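Local coordinates for protein amidohydrolase (Staphylococcus aureus, PDB 3NUR) that probably hydrolyses linear amides or related carbon-nitrogen bonds as a metal-binding TIM-barrel enzyme of the amidohydrolase family, at residues Gly207-Pro210 with Glu211-Ala215; Pro297-Asp300 with Leu301-Glu305. All coordinates share one frame; numbering follows the deposited sequence.

Contact 1 (Gly207-Pro210 with Glu211-Ala215)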
ATOM      1  N   GLY A 207     -26.153  -8.844  -6.736  1.00 11.36           N
ATOM      2  CA  GLY A 207     -27.069  -8.407  -7.783  1.00 11.33           C
ATOM      3  C   GLY A 207     -27.690  -9.587  -8.492  1.00 14.67           C
ATOM      4  O   GLY A 207     -27.622 -10.711  -7.995  1.00 13.80           O
ATOM      5  N   ASN A 208     -28.281  -9.333  -9.659  1.00 10.58           N
ATOM      6  CA  ASN A 208     -28.956 -10.366 -10.447  1.00 10.25           C
ATOM      7  C   ASN A 208     -27.987 -11.135 -11.323  1.00 12.85           C
ATOM      8  O   ASN A 208     -27.993 -11.036 -12.554  1.00 11.80           O
ATOM      9  CB  ASN A 208     -30.099  -9.747 -11.245  1.00 12.59           C
ATOM     10  CG  ASN A 208     -31.066 -10.754 -11.814  1.00 22.20           C
ATOM     11  OD1 ASN A 208     -30.997 -11.957 -11.541  1.00 16.66           O
ATOM     12  ND2 ASN A 208     -32.019 -10.277 -12.574  1.00 19.12           N
ATOM     13  N   TYR A 209     -27.103 -11.903 -10.663  1.00 10.71           N
ATOM     14  CA  TYR A 209     -26.063 -12.690 -11.320  1.00  9.86           C
ATOM     15  C   TYR A 209     -25.470 -13.670 -10.294  1.00 13.02           C
ATOM     16  O   TYR A 209     -25.755 -13.515  -9.093  1.00 11.76           O
ATOM     17  CB  TYR A 209     -24.959 -11.786 -11.960  1.00  9.15           C
ATOM     18  CG  TYR A 209     -24.618 -10.544 -11.162  1.00  9.42           C
ATOM     19  CD1 TYR A 209     -23.852 -10.627 -10.006  1.00 10.05           C
ATOM     20  CD2 TYR A 209     -25.172  -9.306 -11.494  1.00 10.45           C
ATOM     21  CE1 TYR A 209     -23.585  -9.495  -9.232  1.00  9.44           C
ATOM     22  CE2 TYR A 209     -24.912  -8.171 -10.730  1.00 10.27           C
ATOM     23  CZ  TYR A 209     -24.114  -8.272  -9.602  1.00 11.09           C
ATOM     24  OH  TYR A 209     -23.859  -7.161  -8.849  1.00 11.25           O
ATOM     25  N   PRO A 210     -24.602 -14.628 -10.711  1.00 12.08           N
ATOM     26  CA  PRO A 210     -24.068 -15.592  -9.746  1.00 12.24           C
ATOM     27  C   PRO A 210     -23.273 -15.005  -8.598  1.00 16.64           C
ATOM     28  O   PRO A 210     -22.723 -13.901  -8.694  1.00 15.34           O
ATOM     29  CB  PRO A 210     -23.217 -16.543 -10.613  1.00 13.81           C
ATOM     30  CG  PRO A 210     -23.796 -16.421 -11.979  1.00 18.06           C
ATOM     31  CD  PRO A 210     -24.169 -14.977 -12.091  1.00 14.18           C
ATOM     32  N   GLU A 211     -23.232 -15.757  -7.496  1.00 13.95           N
ATOM     33  CA  GLU A 211     -22.503 -15.365  -6.298  1.00 14.08           C
ATOM     34  C   GLU A 211     -21.031 -15.175  -6.556  1.00 15.77           C
ATOM     35  O   GLU A 211     -20.459 -14.248  -5.989  1.00 14.73           O
ATOM     36  CB  GLU A 211     -22.729 -16.366  -5.149  1.00 16.09           C
ATOM     37  CG  GLU A 211     -22.370 -15.799  -3.775  1.00 27.88           C
ATOM     38  CD  GLU A 211     -23.224 -14.664  -3.219  1.00 57.59           C
ATOM     39  OE1 GLU A 211     -24.225 -14.276  -3.866  1.00 60.09           O
ATOM     40  OE2 GLU A 211     -22.889 -14.168  -2.118  1.00 50.72           O
ATOM     41  N   VAL A 212     -20.408 -16.036  -7.394  1.00 12.13           N
ATOM     42  CA  VAL A 212     -18.984 -15.886  -7.721  1.00 12.49           C
ATOM     43  C   VAL A 212     -18.741 -14.537  -8.401  1.00 14.35           C
ATOM     44  O   VAL A 212     -17.697 -13.924  -8.171  1.00 14.26           O
ATOM     45  CB  VAL A 212     -18.370 -17.073  -8.519  1.00 16.55           C
ATOM     46  CG1 VAL A 212     -19.078 -17.291  -9.855  1.00 16.10           C
ATOM     47  CG2 VAL A 212     -16.862 -16.910  -8.713  1.00 16.29           C
ATOM     48  N   THR A 213     -19.701 -14.094  -9.240  1.00  8.47           N
ATOM     49  CA  THR A 213     -19.636 -12.791  -9.914  1.00  8.26           C
ATOM     50  C   THR A 213     -19.701 -11.674  -8.866  1.00 11.84           C
ATOM     51  O   THR A 213     -18.889 -10.758  -8.901  1.00 11.82           O
ATOM     52  CB  THR A 213     -20.716 -12.670 -11.001  1.00 10.95           C
ATOM     53  OG1 THR A 213     -20.410 -13.604 -12.033  1.00 14.45           O
ATOM     54  CG2 THR A 213     -20.785 -11.269 -11.614  1.00 12.18           C
ATOM     55  N   ALA A 214     -20.669 -11.749  -7.941  1.00  9.62           N
ATOM     56  CA  ALA A 214     -20.815 -10.745  -6.890  1.00  9.85           C
ATOM     57  C   ALA A 214     -19.531 -10.668  -6.039  1.00 13.35           C
ATOM     58  O   ALA A 214     -19.067  -9.570  -5.742  1.00 10.99           O
ATOM     59  CB  ALA A 214     -22.004 -11.106  -6.001  1.00 11.00           C
ATOM     60  N   ALA A 215     -18.964 -11.825  -5.648  1.00 10.17           N
ATOM     61  CA  ALA A 215     -17.766 -11.835  -4.791  1.00 10.47           C
ATOM     62  C   ALA A 215     -16.542 -11.218  -5.467  1.00 13.55           C
ATOM     63  O   ALA A 215     -15.820 -10.449  -4.824  1.00 12.63           O
ATOM     64  CB  ALA A 215     -17.449 -13.257  -4.320  1.00 11.76           C
TER
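P210 occupies the N-cap position of helix 211-218, and its carbonyl accepts the first helical bond, from A214 N. The bond is nearly straight: A214 N lies 3.1 Å from P210 O, with an N-H...O angle of 161°, and the donor sits in the carbonyl plane. Because the cap residue is a proline, the cap carries no polar side chain. Its ring packs beside the first turn instead, with P210 CD 4.0 Å from T213 OG1 and P210 CB 4.3 Å from V212 CG1.

Y209, one residue earlier, supplies the aromatic half of the contact. Its chi1 of 37° places CG between the backbone N and the carbonyl carbon, which brings the ring against T213 and A214 in the first turn. There Y209 CD1 meets the methyl T213 CG2 at 3.5 Å, approaching obliquely, and the two side chains run at about a right angle to each other. The ring edge then reaches A214, whose CA lies near the ring plane, 3.8 Å from Y209 CE1; A214 CB, on the same residue, adds an apolar contact. In the fold, this is the short surface link that joins helix 198-205 to helix 211-218. The link itself bends as an inverse gamma turn centred on N208, closed by a weak bond from Y209 N to G207 O of 3.0 Å. As the chain doubles back, G207 C comes to lie over the centre of one face of the Y209 ring, 3.8 Å above its plane. The phenol Y209 OH is hydrogen-bonded to Y205 O, and E211, bent at chi2, directs OE2 to a hydrogen bond with Y201 OH; Y205 and Y201 both lie on helix 198-205.

Contact 2 (Pro297-Asp300 with Leu301-Glu305)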
ATOM      1  N   PRO A 297      -2.885   3.135 -20.614  1.00  8.80           N
ATOM      2  CA  PRO A 297      -3.835   4.254 -20.424  1.00  9.11           C
ATOM      3  C   PRO A 297      -3.912   4.818 -19.002  1.00 10.72           C
ATOM      4  O   PRO A 297      -3.979   6.035 -18.829  1.00 10.77           O
ATOM      5  CB  PRO A 297      -5.167   3.679 -20.925  1.00 11.40           C
ATOM      6  CG  PRO A 297      -4.759   2.542 -21.866  1.00 15.94           C
ATOM      7  CD  PRO A 297      -3.554   1.955 -21.210  1.00 11.08           C
ATOM      8  N   GLN A 298      -3.823   3.948 -17.989  1.00  8.67           N
ATOM      9  CA  GLN A 298      -3.857   4.336 -16.573  1.00  7.95           C
ATOM     10  C   GLN A 298      -2.546   5.029 -16.211  1.00 10.34           C
ATOM     11  O   GLN A 298      -2.575   6.045 -15.523  1.00  9.46           O
ATOM     12  CB  GLN A 298      -4.105   3.115 -15.668  1.00 10.08           C
ATOM     13  CG  GLN A 298      -5.550   2.578 -15.748  1.00 14.46           C
ATOM     14  CD  GLN A 298      -5.848   1.794 -17.007  1.00 17.15           C
ATOM     15  OE1 GLN A 298      -4.942   1.287 -17.687  1.00 12.29           O
ATOM     16  NE2 GLN A 298      -7.116   1.780 -17.418  1.00 15.10           N
ATOM     17  N   PHE A 299      -1.404   4.525 -16.727  1.00  7.84           N
ATOM     18  CA  PHE A 299      -0.109   5.192 -16.489  1.00  8.02           C
ATOM     19  C   PHE A 299      -0.172   6.627 -17.014  1.00 11.35           C
ATOM     20  O   PHE A 299       0.189   7.558 -16.289  1.00 10.08           O
ATOM     21  CB  PHE A 299       1.067   4.449 -17.167  1.00  9.19           C
ATOM     22  CG  PHE A 299       2.328   5.277 -17.095  1.00 10.72           C
ATOM     23  CD1 PHE A 299       3.088   5.317 -15.928  1.00 14.14           C
ATOM     24  CD2 PHE A 299       2.714   6.084 -18.167  1.00 13.34           C
ATOM     25  CE1 PHE A 299       4.198   6.162 -15.830  1.00 16.09           C
ATOM     26  CE2 PHE A 299       3.822   6.924 -18.068  1.00 16.00           C
ATOM     27  CZ  PHE A 299       4.565   6.945 -16.906  1.00 14.49           C
ATOM     28  N   ASP A 300      -0.649   6.808 -18.267  1.00 10.73           N
ATOM     29  CA  ASP A 300      -0.744   8.153 -18.862  1.00 10.49           C
ATOM     30  C   ASP A 300      -1.613   9.095 -18.034  1.00 12.27           C
ATOM     31  O   ASP A 300      -1.230  10.248 -17.843  1.00 10.49           O
ATOM     32  CB  ASP A 300      -1.260   8.087 -20.306  1.00 11.12           C
ATOM     33  CG  ASP A 300      -0.330   7.375 -21.276  1.00 19.10           C
ATOM     34  OD1 ASP A 300       0.863   7.189 -20.936  1.00 18.15           O
ATOM     35  OD2 ASP A 300      -0.803   6.955 -22.347  1.00 20.94           O
ATOM     36  N   LEU A 301      -2.759   8.600 -17.526  1.00 10.02           N
ATOM     37  CA  LEU A 301      -3.639   9.429 -16.690  1.00 10.36           C
ATOM     38  C   LEU A 301      -2.926   9.871 -15.406  1.00 11.55           C
ATOM     39  O   LEU A 301      -2.954  11.050 -15.047  1.00 11.27           O
ATOM     40  CB  LEU A 301      -4.912   8.636 -16.339  1.00 11.33           C
ATOM     41  CG  LEU A 301      -5.894   9.333 -15.364  1.00 18.04           C
ATOM     42  CD1 LEU A 301      -6.689  10.409 -16.076  1.00 17.89           C
ATOM     43  CD2 LEU A 301      -6.847   8.319 -14.748  1.00 20.90           C
ATOM     44  N   VAL A 302      -2.275   8.918 -14.730  1.00  6.61           N
ATOM     45  CA  VAL A 302      -1.585   9.151 -13.458  1.00  7.21           C
ATOM     46  C   VAL A 302      -0.428  10.128 -13.678  1.00 11.13           C
ATOM     47  O   VAL A 302      -0.286  11.076 -12.908  1.00 12.57           O
ATOM     48  CB  VAL A 302      -1.154   7.794 -12.821  1.00 10.63           C
ATOM     49  CG1 VAL A 302      -0.128   7.982 -11.697  1.00 10.78           C
ATOM     50  CG2 VAL A 302      -2.376   7.009 -12.320  1.00 10.36           C
ATOM     51  N   LYS A 303       0.352   9.948 -14.758  1.00  8.36           N
ATOM     52  CA  LYS A 303       1.447  10.886 -15.051  1.00  8.74           C
ATOM     53  C   LYS A 303       0.923  12.328 -15.227  1.00 12.35           C
ATOM     54  O   LYS A 303       1.554  13.265 -14.739  1.00 12.28           O
ATOM     55  CB  LYS A 303       2.218  10.434 -16.306  1.00 11.99           C
ATOM     56  CG  LYS A 303       3.511  11.209 -16.563  1.00 20.28           C
ATOM     57  CD  LYS A 303       4.033  10.930 -17.966  1.00 34.14           C
ATOM     58  CE  LYS A 303       5.200  11.810 -18.354  1.00 42.76           C
ATOM     59  NZ  LYS A 303       5.642  11.559 -19.755  1.00 48.13           N
ATOM     60  N   LYS A 304      -0.215  12.519 -15.923  1.00 10.48           N
ATOM     61  CA  LYS A 304      -0.753  13.873 -16.141  1.00 11.53           C
ATOM     62  C   LYS A 304      -1.318  14.492 -14.860  1.00 17.62           C
ATOM     63  O   LYS A 304      -1.244  15.702 -14.681  1.00 17.47           O
ATOM     64  CB  LYS A 304      -1.881  13.841 -17.207  1.00 12.79           C
ATOM     65  CG  LYS A 304      -1.421  13.490 -18.606  1.00 21.72           C
ATOM     66  CD  LYS A 304      -2.581  12.903 -19.430  1.00 28.80           C
ATOM     67  CE  LYS A 304      -2.103  12.372 -20.762  1.00 33.68           C
ATOM     68  NZ  LYS A 304      -3.103  11.471 -21.393  1.00 33.09           N
ATOM     69  N   GLU A 305      -1.896  13.657 -13.981  1.00 13.79           N
ATOM     70  CA  GLU A 305      -2.554  14.094 -12.749  1.00 12.91           C
ATOM     71  C   GLU A 305      -1.619  14.384 -11.587  1.00 17.40           C
ATOM     72  O   GLU A 305      -1.762  15.432 -10.956  1.00 16.13           O
ATOM     73  CB  GLU A 305      -3.629  13.078 -12.312  1.00 13.84           C
ATOM     74  CG  GLU A 305      -4.833  13.016 -13.241  1.00 14.47           C
ATOM     75  CD  GLU A 305      -5.593  14.316 -13.412  1.00 21.81           C
ATOM     76  OE1 GLU A 305      -5.574  15.155 -12.481  1.00 18.05           O
ATOM     77  OE2 GLU A 305      -6.217  14.492 -14.484  1.00 14.80           O
TER
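Four successive backbone bonds join P297-D300 to L301-V302-K303-K304, each amide reaching back four residues. L301 N is 3.1 Å from P297 O, V302 N is 3.0 Å from Q298 O, K303 N is 2.8 Å from F299 O and K304 N is 3.1 Å from D300 O. The two middle bonds are the straighter ones (165° and 167° at the hydrogen) and run nearly along the C=O axis, whereas the outer two donors are tilted from their carbonyl planes. All four carbonyls are thus satisfied within the helix.

The side chains find their polar partners largely outside these residues. Q298 OE1 is hydrogen-bonded to T295 OG1, and D300 OD2 forms a salt bridge with K296 just upstream. K304 NZ, 5.2 Å from D300 OD2, is not in contact with that carboxylate; what K304 does touch is the backbone, for its chain, with CG anti to the carbonyl carbon (chi1 -67°), runs past the acceptor and brings K304 CG to 3.3 Å from D300 O. K303 takes a different course. Its CB sits over one face of the F299 ring, K303 CD lies 4.0 Å from F299 CE2, and the ammonium end makes a long, weak ion pair with E338. V302 CG2, meanwhile, packs 3.4 Å from Q298 O. F299 and V302 are buried, F299 against W254 and L334 and V302 against I311, while the D300 and K304 side shows more of itself to solvent. Such a division of an unbroken alpha-helix into a packed and a charged side is what a helix flanking a TIM barrel presents, here the one that follows strand 286-288.

How the contacts relate
Contact 1 and contact 2 are separate local contacts, one at a loop-helix junction and one within a helix, that lie within the same amidohydrolase family region without meeting: their centres are 31 Å apart and their nearest atoms about 19 Å. Contact 1 lies farther out, with its centre 27 Å from the centre of the chain, against 19 Å for contact 2. One illustrates how a helix begins, the other follows almost the whole length of helix 296-306. Neither supplies a ligand of the calcium ion, which is held by E28, H30, H192 and D316. Along the chain, however, both fall between two of these ligands: contact 1 follows H192, and contact 2 precedes D316.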